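Local atomic coordinates of spectinomycin 9-adenylyltransferase (Enterococcus faecalis, PDB entry 6XZ0), a protein that catalyses transfer of an adenylyl group from ATP to spectinomycin, forming 9-O-adenylylspectinomycin and so giving bacteria resistance to that antibiotic but not to streptomycin. Residues S45-L50 / N81-E86; D168-L173 / L186-M191; R219-L224 / T237-N242. All coordinates share one frame; numbering follows the deposited sequence.

Contact 1 belongs to the nucleotidyltransferase domain, while contacts 2 and 3 both lie in the helical C-terminal domain. Contact 1 is a partly buried strand pairing built on backbone hydrogen bonds, with E86 and the Y84 ring meeting bound spectinomycin. Contact 2 is buried and almost wholly apolar. The centre of contact 3 lies farthest out, about 23 Å from the centre of the chain. This contact sets a buried arginine against the backbone carbonyl of exposed N240. Contacts 2 and 3 touch where C189 of helix 181-196 packs on I222 of helix 216-228. Contacts 1 and 2 do not touch, their nearest atoms being about 7 Å apart, and they lie on opposite sides of the chain's centre.

Contact 1 (S45-L50 / N81-E86). With SCM (spectinomycin), chain B.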
loop_
_atom_site.group_PDB
_atom_site.type_symbol
_atom_site.label_atom_id
_atom_site.label_comp_id
_atom_site.label_asym_id
_atom_site.label_seq_id
_atom_site.Cartn_x
_atom_site.Cartn_y
_atom_site.Cartn_z
ATOM N N SER A 45 8.557 2.323 -9.380
ATOM C CA SER A 45 7.963 2.007 -8.088
ATOM C C SER A 45 7.279 3.220 -7.459
ATOM O O SER A 45 7.469 4.369 -7.869
ATOM C CB SER A 45 9.020 1.459 -7.128
ATOM O OG SER A 45 9.085 0.046 -7.185
ATOM N N ASP A 46 6.469 2.936 -6.441
ATOM C CA ASP A 46 5.682 3.929 -5.728
ATOM C C ASP A 46 6.307 4.226 -4.371
ATOM O O ASP A 46 7.047 3.416 -3.807
ATOM C CB ASP A 46 4.236 3.450 -5.546
ATOM C CG ASP A 46 3.514 3.266 -6.868
ATOM O OD1 ASP A 46 4.031 3.741 -7.902
ATOM O OD2 ASP A 46 2.431 2.646 -6.872
ATOM N N LEU A 47 5.983 5.405 -3.843
ATOM C CA LEU A 47 6.565 5.908 -2.600
ATOM C C LEU A 47 5.573 5.677 -1.465
ATOM O O LEU A 47 4.628 6.447 -1.286
ATOM C CB LEU A 47 6.911 7.384 -2.739
ATOM C CG LEU A 47 8.107 7.681 -3.639
ATOM C CD1 LEU A 47 8.293 9.176 -3.802
ATOM C CD2 LEU A 47 9.366 7.028 -3.093
ATOM N N ASP A 48 5.802 4.623 -0.687
ATOM C CA ASP A 48 4.929 4.259 0.425
ATOM C C ASP A 48 5.549 4.760 1.725
ATOM O O ASP A 48 6.546 4.206 2.199
ATOM C CB ASP A 48 4.707 2.749 0.468
ATOM C CG ASP A 48 4.447 2.160 -0.904
ATOM O OD1 ASP A 48 3.587 2.698 -1.632
ATOM O OD2 ASP A 48 5.103 1.156 -1.251
ATOM N N PHE A 49 4.957 5.801 2.301
ATOM C CA PHE A 49 5.408 6.357 3.566
ATOM C C PHE A 49 4.577 5.808 4.719
ATOM O O PHE A 49 3.388 5.515 4.571
ATOM C CB PHE A 49 5.319 7.886 3.563
ATOM C CG PHE A 49 6.263 8.552 2.607
ATOM C CD1 PHE A 49 5.830 8.953 1.353
ATOM C CD2 PHE A 49 7.582 8.786 2.962
ATOM C CE1 PHE A 49 6.697 9.572 0.471
ATOM C CE2 PHE A 49 8.452 9.404 2.084
ATOM C CZ PHE A 49 8.008 9.797 0.838
ATOM N N LEU A 50 5.220 5.674 5.877
ATOM C CA LEU A 50 4.546 5.327 7.121
ATOM C C LEU A 50 4.930 6.352 8.175
ATOM O O LEU A 50 6.117 6.607 8.394
ATOM C CB LEU A 50 4.911 3.913 7.589
ATOM C CG LEU A 50 4.369 3.511 8.964
ATOM C CD1 LEU A 50 2.857 3.680 9.018
ATOM C CD2 LEU A 50 4.762 2.082 9.304
ATOM N N ASN A 81 7.289 11.519 -14.980
ATOM C CA ASN A 81 8.236 10.842 -14.102
ATOM C C ASN A 81 7.773 10.802 -12.653
ATOM O O ASN A 81 8.320 10.022 -11.866
ATOM C CB ASN A 81 9.605 11.521 -14.182
ATOM C CG ASN A 81 10.520 10.872 -15.201
ATOM O OD1 ASN A 81 10.397 11.108 -16.402
ATOM N ND2 ASN A 81 11.446 10.047 -14.724
ATOM N N LEU A 82 6.797 11.629 -12.284
ATOM C CA LEU A 82 6.261 11.600 -10.929
ATOM C C LEU A 82 5.698 10.218 -10.618
ATOM O O LEU A 82 5.156 9.538 -11.494
ATOM C CB LEU A 82 5.170 12.659 -10.764
ATOM C CG LEU A 82 5.553 14.140 -10.800
ATOM C CD1 LEU A 82 4.479 14.946 -11.520
ATOM C CD2 LEU A 82 5.768 14.671 -9.392
ATOM N N ARG A 83 5.841 9.798 -9.366
ATOM C CA ARG A 83 5.307 8.525 -8.906
ATOM C C ARG A 83 4.299 8.762 -7.792
ATOM O O ARG A 83 4.344 9.783 -7.098
ATOM C CB ARG A 83 6.423 7.591 -8.422
ATOM C CG ARG A 83 7.326 8.184 -7.357
ATOM C CD ARG A 83 8.556 7.315 -7.153
ATOM N NE ARG A 83 9.520 7.458 -8.239
ATOM C CZ ARG A 83 10.408 6.528 -8.578
ATOM N NH1 ARG A 83 10.455 5.378 -7.919
ATOM N NH2 ARG A 83 11.249 6.748 -9.580
ATOM N N TYR A 84 3.379 7.811 -7.639
ATOM C CA TYR A 84 2.333 7.936 -6.633
ATOM C C TYR A 84 2.935 8.041 -5.239
ATOM O O TYR A 84 3.973 7.446 -4.936
ATOM C CB TYR A 84 1.382 6.741 -6.685
ATOM C CG TYR A 84 0.647 6.575 -7.993
ATOM C CD1 TYR A 84 -0.172 7.579 -8.488
ATOM C CD2 TYR A 84 0.765 5.404 -8.729
ATOM C CE1 TYR A 84 -0.848 7.425 -9.685
ATOM C CE2 TYR A 84 0.095 5.240 -9.923
ATOM C CZ TYR A 84 -0.710 6.251 -10.397
ATOM O OH TYR A 84 -1.372 6.079 -11.588
ATOM N N ILE A 85 2.265 8.806 -4.385
ATOM C CA ILE A 85 2.643 8.943 -2.986
ATOM C C ILE A 85 1.507 8.385 -2.140
ATOM O O ILE A 85 0.374 8.881 -2.202
ATOM C CB ILE A 85 2.959 10.399 -2.615
ATOM C CG1 ILE A 85 4.345 10.775 -3.142
ATOM C CG2 ILE A 85 2.885 10.598 -1.107
ATOM C CD1 ILE A 85 4.763 12.184 -2.814
ATOM N N GLU A 86 1.813 7.349 -1.365
ATOM C CA GLU A 86 0.854 6.675 -0.495
ATOM C C GLU A 86 1.391 6.751 0.929
ATOM O O GLU A 86 2.392 6.103 1.255
ATOM C CB GLU A 86 0.652 5.226 -0.938
ATOM C CG GLU A 86 -0.735 4.666 -0.687
ATOM C CD GLU A 86 -0.910 3.284 -1.285
ATOM O OE1 GLU A 86 -0.768 3.146 -2.518
ATOM O OE2 GLU A 86 -1.182 2.334 -0.521
HETATM O O1 SCM B . -2.844 2.692 -6.336
HETATM C C2 SCM B . -2.889 3.641 -7.418
HETATM C C2M SCM B . -2.452 4.969 -6.855
HETATM C C3 SCM B . -4.289 3.659 -7.996
HETATM C C4 SCM B . -4.713 2.267 -8.384
HETATM O O4 SCM B . -5.218 2.029 -9.456
HETATM C C5 SCM B . -4.436 1.185 -7.317
HETATM O O5 SCM B . -4.514 -0.078 -7.893
HETATM C C6 SCM B . -3.023 1.356 -6.746
HETATM O O1B SCM B . -5.460 1.317 -6.344
HETATM O O2B SCM B . -2.859 0.575 -5.590
HETATM C C7 SCM B . -5.215 0.544 -5.157
HETATM C C8 SCM B . -6.306 0.866 -4.138
HETATM N N8 SCM B . -7.621 0.396 -4.589
HETATM C C8M SCM B . -8.435 1.435 -5.216
HETATM C C9 SCM B . -6.004 0.193 -2.799
HETATM O O9 SCM B . -6.126 -1.218 -2.942
HETATM C C10 SCM B . -4.612 0.563 -2.289
HETATM N N10 SCM B . -4.417 -0.053 -0.967
HETATM C C1M SCM B . -3.757 -1.357 -1.007
HETATM C C11 SCM B . -3.537 0.185 -3.309
HETATM O O11 SCM B . -2.256 0.593 -2.838
HETATM C C12 SCM B . -3.848 0.912 -4.607
#
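In the sheet of the nucleotidyltransferase domain, strands 47-53 and 85-91 run parallel, L47 pairing with I85 and D48 with E86. L47 N donates to Y84 O at 3.1 Å. L47 O accepts from E86 N at 3.0 Å, and F49 N donates to E86 O at 2.8 Å. The L47 and I85 side chains share one sheet face, which helix 8-23 covers through I12 and V15. R83 CG sits between its backbone N and carbonyl carbon (chi1 54°). This lays the arginine stem crosswise over the L47 side chain, with R83 CD 3.6 Å from L47 CG. The guanidinium is held further on, by a hydrogen bond from R83 NH1 to K42 O. Helix 59-69 connects the two strands, making a beta-alpha-beta unit. D48 and E86 point from the other face, side by side. D46 and D48 form a D-x-D pattern, consistent with the acidic metal-binding motif known in nucleotidyltransferases. E86 OE1 accepts a 3.0 Å hydrogen bond from spectinomycin O11. The D46 carboxylate meets the edge of the Y84 ring, its plane turned 83° from the ring plane, with D46 OD2 3.7 Å from Y84 CD2. Over one face of that ring lies the spectinomycin methyl C2M, 3.6 Å above the plane and centred.

Contact 2 (D168-L173 / L186-M191)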
loop_
_atom_site.group_PDB
_atom_site.type_symbol
_atom_site.label_atom_id
_atom_site.label_comp_id
_atom_site.label_asym_id
_atom_site.label_seq_id
_atom_site.Cartn_x
_atom_site.Cartn_y
_atom_site.Cartn_z
ATOM N N ASP A 168 -8.774 -11.928 4.954
ATOM C CA ASP A 168 -9.838 -10.946 5.144
ATOM C C ASP A 168 -9.852 -9.945 4.000
ATOM O O ASP A 168 -10.914 -9.623 3.456
ATOM C CB ASP A 168 -9.677 -10.231 6.485
ATOM C CG ASP A 168 -10.144 -11.073 7.651
ATOM O OD1 ASP A 168 -10.849 -12.076 7.414
ATOM O OD2 ASP A 168 -9.811 -10.730 8.804
ATOM N N SER A 169 -8.675 -9.459 3.607
ATOM C CA SER A 169 -8.577 -8.607 2.429
ATOM C C SER A 169 -8.753 -9.385 1.132
ATOM O O SER A 169 -8.967 -8.769 0.082
ATOM C CB SER A 169 -7.232 -7.882 2.421
ATOM O OG SER A 169 -6.214 -8.694 2.978
ATOM N N SER A 170 -8.658 -10.716 1.175
ATOM C CA SER A 170 -8.825 -11.510 -0.037
ATOM C C SER A 170 -10.265 -11.470 -0.527
ATOM O O SER A 170 -10.529 -11.150 -1.693
ATOM C CB SER A 170 -8.377 -12.951 0.215
ATOM O OG SER A 170 -9.091 -13.852 -0.611
ATOM N N GLU A 171 -11.211 -11.813 0.341
ATOM C CA GLU A 171 -12.614 -11.835 -0.047
ATOM C C GLU A 171 -13.275 -10.461 0.017
ATOM O O GLU A 171 -14.405 -10.313 -0.451
ATOM C CB GLU A 171 -13.378 -12.843 0.819
ATOM C CG GLU A 171 -13.175 -14.278 0.339
ATOM C CD GLU A 171 -14.238 -15.239 0.825
ATOM O OE1 GLU A 171 -14.438 -16.278 0.161
ATOM O OE2 GLU A 171 -14.861 -14.969 1.873
ATOM N N GLU A 172 -12.601 -9.459 0.582
ATOM C CA GLU A 172 -12.932 -8.070 0.291
ATOM C C GLU A 172 -12.571 -7.707 -1.141
ATOM O O GLU A 172 -13.164 -6.784 -1.713
ATOM C CB GLU A 172 -12.206 -7.129 1.241
ATOM C CG GLU A 172 -12.647 -7.196 2.676
ATOM C CD GLU A 172 -14.059 -6.668 2.905
ATOM O OE1 GLU A 172 -14.686 -7.024 3.929
ATOM O OE2 GLU A 172 -14.542 -5.884 2.067
ATOM N N LEU A 173 -11.596 -8.410 -1.717
ATOM C CA LEU A 173 -11.054 -8.082 -3.029
ATOM C C LEU A 173 -11.818 -8.780 -4.144
ATOM O O LEU A 173 -11.938 -8.233 -5.244
ATOM C CB LEU A 173 -9.578 -8.470 -3.074
ATOM C CG LEU A 173 -8.777 -8.188 -4.335
ATOM C CD1 LEU A 173 -9.028 -6.765 -4.801
ATOM C CD2 LEU A 173 -7.296 -8.428 -4.075
ATOM N N LEU A 186 -2.388 -9.152 -9.435
ATOM C CA LEU A 186 -1.033 -9.334 -8.928
ATOM C C LEU A 186 -0.991 -9.328 -7.407
ATOM O O LEU A 186 -0.118 -9.969 -6.811
ATOM C CB LEU A 186 -0.119 -8.246 -9.490
ATOM C CG LEU A 186 -0.192 -8.002 -10.999
ATOM C CD1 LEU A 186 0.943 -7.097 -11.442
ATOM C CD2 LEU A 186 -0.157 -9.315 -11.767
ATOM N N THR A 187 -1.916 -8.612 -6.764
ATOM C CA THR A 187 -1.933 -8.570 -5.305
ATOM C C THR A 187 -2.259 -9.938 -4.714
ATOM O O THR A 187 -1.642 -10.354 -3.727
ATOM C CB THR A 187 -2.935 -7.523 -4.818
ATOM O OG1 THR A 187 -2.544 -6.226 -5.292
ATOM C CG2 THR A 187 -2.995 -7.505 -3.296
ATOM N N LEU A 188 -3.222 -10.652 -5.307
ATOM C CA LEU A 188 -3.614 -11.956 -4.782
ATOM C C LEU A 188 -2.461 -12.945 -4.851
ATOM O O LEU A 188 -2.245 -13.731 -3.921
ATOM C CB LEU A 188 -4.820 -12.495 -5.551
ATOM C CG LEU A 188 -6.174 -11.887 -5.196
ATOM C CD1 LEU A 188 -7.267 -12.474 -6.074
ATOM C CD2 LEU A 188 -6.480 -12.111 -3.727
ATOM N N CYS A 189 -1.715 -12.925 -5.952
ATOM C CA CYS A 189 -0.553 -13.797 -6.088
ATOM C C CYS A 189 0.488 -13.502 -5.012
ATOM O O CYS A 189 0.984 -14.417 -4.347
ATOM C CB CYS A 189 0.049 -13.632 -7.476
ATOM S SG CYS A 189 -1.216 -13.549 -8.758
ATOM N N ARG A 190 0.819 -12.219 -4.817
ATOM C CA ARG A 190 1.713 -11.842 -3.725
ATOM C C ARG A 190 1.221 -12.387 -2.390
ATOM O O ARG A 190 2.031 -12.739 -1.526
ATOM C CB ARG A 190 1.846 -10.322 -3.671
ATOM C CG ARG A 190 2.763 -9.836 -2.563
ATOM C CD ARG A 190 2.614 -8.351 -2.299
ATOM N NE ARG A 190 3.504 -7.552 -3.135
ATOM C CZ ARG A 190 3.628 -6.232 -3.041
ATOM N NH1 ARG A 190 2.918 -5.559 -2.146
ATOM N NH2 ARG A 190 4.463 -5.583 -3.840
ATOM N N MET A 191 -0.098 -12.476 -2.209
ATOM C CA MET A 191 -0.657 -13.045 -0.989
ATOM C C MET A 191 -0.555 -14.566 -0.966
ATOM O O MET A 191 -0.383 -15.151 0.110
ATOM C CB MET A 191 -2.114 -12.610 -0.834
ATOM C CG MET A 191 -2.290 -11.112 -0.653
ATOM S SD MET A 191 -3.957 -10.544 -1.040
ATOM C CE MET A 191 -4.922 -11.918 -0.427
#
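M191 of helix 181-196 reaches S170 of helix 159-173, in the C-terminal domain. The short segments run nearly antiparallel, at 157°, with their axes 11.0 Å apart. The M191 CB bond is directed toward the partner helix. CG lies anti to the carbonyl carbon (chi1 -64°), and the chain runs on extended to SD. M191 SD passes the T187 methyl, 3.9 Å from T187 CG2. A bend at chi3 (37°) then lays the terminal methyl beside S170. M191 CE is 3.7 Å from S170 CB and 3.9 Å from S170 CA. The same methyl also lies against its own helix neighbour, with M191 CE 3.7 Å from L188 CD2. The L188 and L173 side chains come from opposite helices and overlap alongside. L173 CD2 lies 3.8 Å from L188 CD2 and equally close to L188 CG. The T187 hydroxyl is bonded within its own helix, OG1 to N183 O, which leaves the methyl side to meet L173. Helix 241-252 closes one flank of the pair: L252 touches both S170 and M191, and N249 touches S170. The L173 side chain is about 7 Å from bound spectinomycin. The two segments share no polar bond, so what joins them is carbon-to-carbon packing, the M191 methyl on S170 and L173 on L188, with no directional bond to fix the register.

Contact 3 (R219-L224 / T237-N242); sequences RERILL and TNENVN
R221 meets E239 and N240 through two bends, one in each long side chain. In R221, CG lies anti to the carbonyl carbon, and the chain bends at chi3 (-84°), which turns the guanidinium against the backbone of N240. In E239 the bend is at chi2 (75°), and it brings the carboxylate back beside L224. The aliphatic stems touch first: R221 CG is 3.6 Å from E239 CG. Further along, R221 CD packs on the backbone at the start of helix 241-252, 4.0 Å from V241 CA. The N240 carbonyl oxygen lies over one face of the guanidinium, with N240 O 3.1 Å from R221 CZ. R221 NE is also close to N240 O, at 2.9 Å, but the angle is too poor for a hydrogen bond. The NE hydrogen instead serves T244 OG1, one turn further into helix 241-252. That bond helps to set how the guanidinium is turned. The charged ends of R221 and E239 stay apart: R221 NH1 to E239 OE2 is 4.1 Å, beyond a salt bridge, and the two planes are 48° apart. The opposite charges probably still attract across this gap. R221 NH2 has a long, weak ion pair with E217. L224 lies roughly perpendicular to E239, with L224 CD2 3.9 Å from E239 OE1. The contact joins helix 216-228 to the loop that leads into helix 241-252, in the C-terminal domain. W236, in that loop, touches both L224 and V241. Deeper in, V241 packs on I185 of helix 181-196. I222, the next residue along helix 216-228, touches I185 and C189 of helix 181-196, V210 and A211 of helix 203-211, and L248 of helix 241-252.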
loop_
_atom_site.group_PDB
_atom_site.type_symbol
_atom_site.label_atom_id
_atom_site.label_comp_id
_atom_site.label_asym_id
_atom_site.label_seq_id
_atom_site.Cartn_x
_atom_site.Cartn_y
_atom_site.Cartn_z
ATOM N N ARG A 219 -2.915 -18.326 -16.611
ATOM C CA ARG A 219 -1.537 -17.946 -16.910
ATOM C C ARG A 219 -1.482 -16.729 -17.824
ATOM O O ARG A 219 -0.745 -15.772 -17.558
ATOM C CB ARG A 219 -0.804 -19.126 -17.550
ATOM C CG ARG A 219 0.680 -18.916 -17.777
ATOM C CD ARG A 219 1.443 -20.189 -17.475
ATOM N NE ARG A 219 1.128 -21.273 -18.398
ATOM C CZ ARG A 219 1.992 -21.782 -19.269
ATOM N NH1 ARG A 219 3.228 -21.308 -19.332
ATOM N NH2 ARG A 219 1.623 -22.768 -20.073
ATOM N N GLU A 220 -2.257 -16.751 -18.912
ATOM C CA GLU A 220 -2.262 -15.630 -19.849
ATOM C C GLU A 220 -2.662 -14.335 -19.155
ATOM O O GLU A 220 -2.008 -13.301 -19.320
ATOM C CB GLU A 220 -3.204 -15.922 -21.018
ATOM C CG GLU A 220 -3.070 -17.313 -21.601
ATOM C CD GLU A 220 -3.206 -17.337 -23.110
ATOM O OE1 GLU A 220 -4.328 -17.105 -23.608
ATOM O OE2 GLU A 220 -2.198 -17.599 -23.797
ATOM N N ARG A 221 -3.739 -14.378 -18.367
ATOM C CA ARG A 221 -4.235 -13.163 -17.732
ATOM C C ARG A 221 -3.290 -12.657 -16.650
ATOM O O ARG A 221 -3.235 -11.448 -16.396
ATOM C CB ARG A 221 -5.628 -13.405 -17.156
ATOM C CG ARG A 221 -6.734 -13.241 -18.178
ATOM C CD ARG A 221 -8.107 -13.260 -17.532
ATOM N NE ARG A 221 -8.591 -14.620 -17.322
ATOM C CZ ARG A 221 -9.181 -15.355 -18.259
ATOM N NH1 ARG A 221 -9.358 -14.863 -19.478
ATOM N NH2 ARG A 221 -9.594 -16.582 -17.978
ATOM N N ILE A 222 -2.547 -13.556 -16.001
ATOM C CA ILE A 222 -1.557 -13.118 -15.023
ATOM C C ILE A 222 -0.438 -12.346 -15.710
ATOM O O ILE A 222 0.012 -11.305 -15.217
ATOM C CB ILE A 222 -1.012 -14.322 -14.233
ATOM C CG1 ILE A 222 -2.124 -14.978 -13.410
ATOM C CG2 ILE A 222 0.138 -13.892 -13.341
ATOM C CD1 ILE A 222 -2.249 -14.469 -11.998
ATOM N N LEU A 223 0.024 -12.840 -16.863
ATOM C CA LEU A 223 1.089 -12.157 -17.591
ATOM C C LEU A 223 0.590 -10.889 -18.269
ATOM O O LEU A 223 1.376 -9.962 -18.497
ATOM C CB LEU A 223 1.710 -13.100 -18.621
ATOM C CG LEU A 223 2.144 -14.462 -18.079
ATOM C CD1 LEU A 223 2.577 -15.385 -19.207
ATOM C CD2 LEU A 223 3.262 -14.276 -17.073
ATOM N N LEU A 224 -0.700 -10.831 -18.612
ATOM C CA LEU A 224 -1.255 -9.601 -19.162
ATOM C C LEU A 224 -1.276 -8.489 -18.123
ATOM O O LEU A 224 -1.131 -7.312 -18.472
ATOM C CB LEU A 224 -2.664 -9.850 -19.700
ATOM C CG LEU A 224 -2.810 -9.964 -21.220
ATOM C CD1 LEU A 224 -2.369 -11.334 -21.712
ATOM C CD2 LEU A 224 -4.241 -9.673 -21.644
ATOM N N THR A 237 -11.763 -5.132 -20.807
ATOM C CA THR A 237 -13.222 -5.203 -20.859
ATOM C C THR A 237 -13.723 -6.513 -21.460
ATOM O O THR A 237 -14.838 -6.947 -21.146
ATOM C CB THR A 237 -13.785 -4.005 -21.632
ATOM O OG1 THR A 237 -15.119 -3.732 -21.183
ATOM C CG2 THR A 237 -13.803 -4.270 -23.132
ATOM N N ASN A 238 -12.926 -7.165 -22.308
ATOM C CA ASN A 238 -13.324 -8.439 -22.889
ATOM C C ASN A 238 -12.556 -9.621 -22.321
ATOM O O ASN A 238 -12.955 -10.768 -22.555
ATOM C CB ASN A 238 -13.172 -8.405 -24.418
ATOM C CG ASN A 238 -11.741 -8.190 -24.860
ATOM O OD1 ASN A 238 -10.887 -7.785 -24.073
ATOM N ND2 ASN A 238 -11.473 -8.454 -26.133
ATOM N N GLU A 239 -11.472 -9.380 -21.588
ATOM C CA GLU A 239 -10.826 -10.444 -20.837
ATOM C C GLU A 239 -11.691 -10.828 -19.644
ATOM O O GLU A 239 -12.319 -9.974 -19.011
ATOM C CB GLU A 239 -9.439 -10.002 -20.370
ATOM C CG GLU A 239 -8.372 -11.077 -20.474
ATOM C CD GLU A 239 -7.904 -11.304 -21.898
ATOM O OE1 GLU A 239 -7.926 -10.342 -22.694
ATOM O OE2 GLU A 239 -7.509 -12.445 -22.217
ATOM N N ASN A 240 -11.731 -12.126 -19.340
ATOM C CA ASN A 240 -12.586 -12.645 -18.273
ATOM C C ASN A 240 -11.755 -12.779 -17.000
ATOM O O ASN A 240 -11.311 -13.861 -16.616
ATOM C CB ASN A 240 -13.217 -13.969 -18.691
ATOM C CG ASN A 240 -14.376 -13.782 -19.650
ATOM O OD1 ASN A 240 -15.219 -12.904 -19.460
ATOM N ND2 ASN A 240 -14.422 -14.606 -20.690
ATOM N N VAL A 241 -11.556 -11.640 -16.332
ATOM C CA VAL A 241 -10.795 -11.613 -15.090
ATOM C C VAL A 241 -11.523 -12.337 -13.966
ATOM O O VAL A 241 -10.884 -12.787 -13.007
ATOM C CB VAL A 241 -10.487 -10.155 -14.695
ATOM C CG1 VAL A 241 -9.441 -10.101 -13.594
ATOM C CG2 VAL A 241 -10.025 -9.368 -15.910
ATOM N N ASN A 242 -12.850 -12.464 -14.063
ATOM C CA ASN A 242 -13.616 -13.171 -13.040
ATOM C C ASN A 242 -13.089 -14.584 -12.824
ATOM O O ASN A 242 -13.004 -15.057 -11.685
ATOM C CB ASN A 242 -15.090 -13.211 -13.435
ATOM C CG ASN A 242 -15.285 -13.437 -14.921
ATOM O OD1 ASN A 242 -14.358 -13.842 -15.623
ATOM N ND2 ASN A 242 -16.491 -13.174 -15.409
#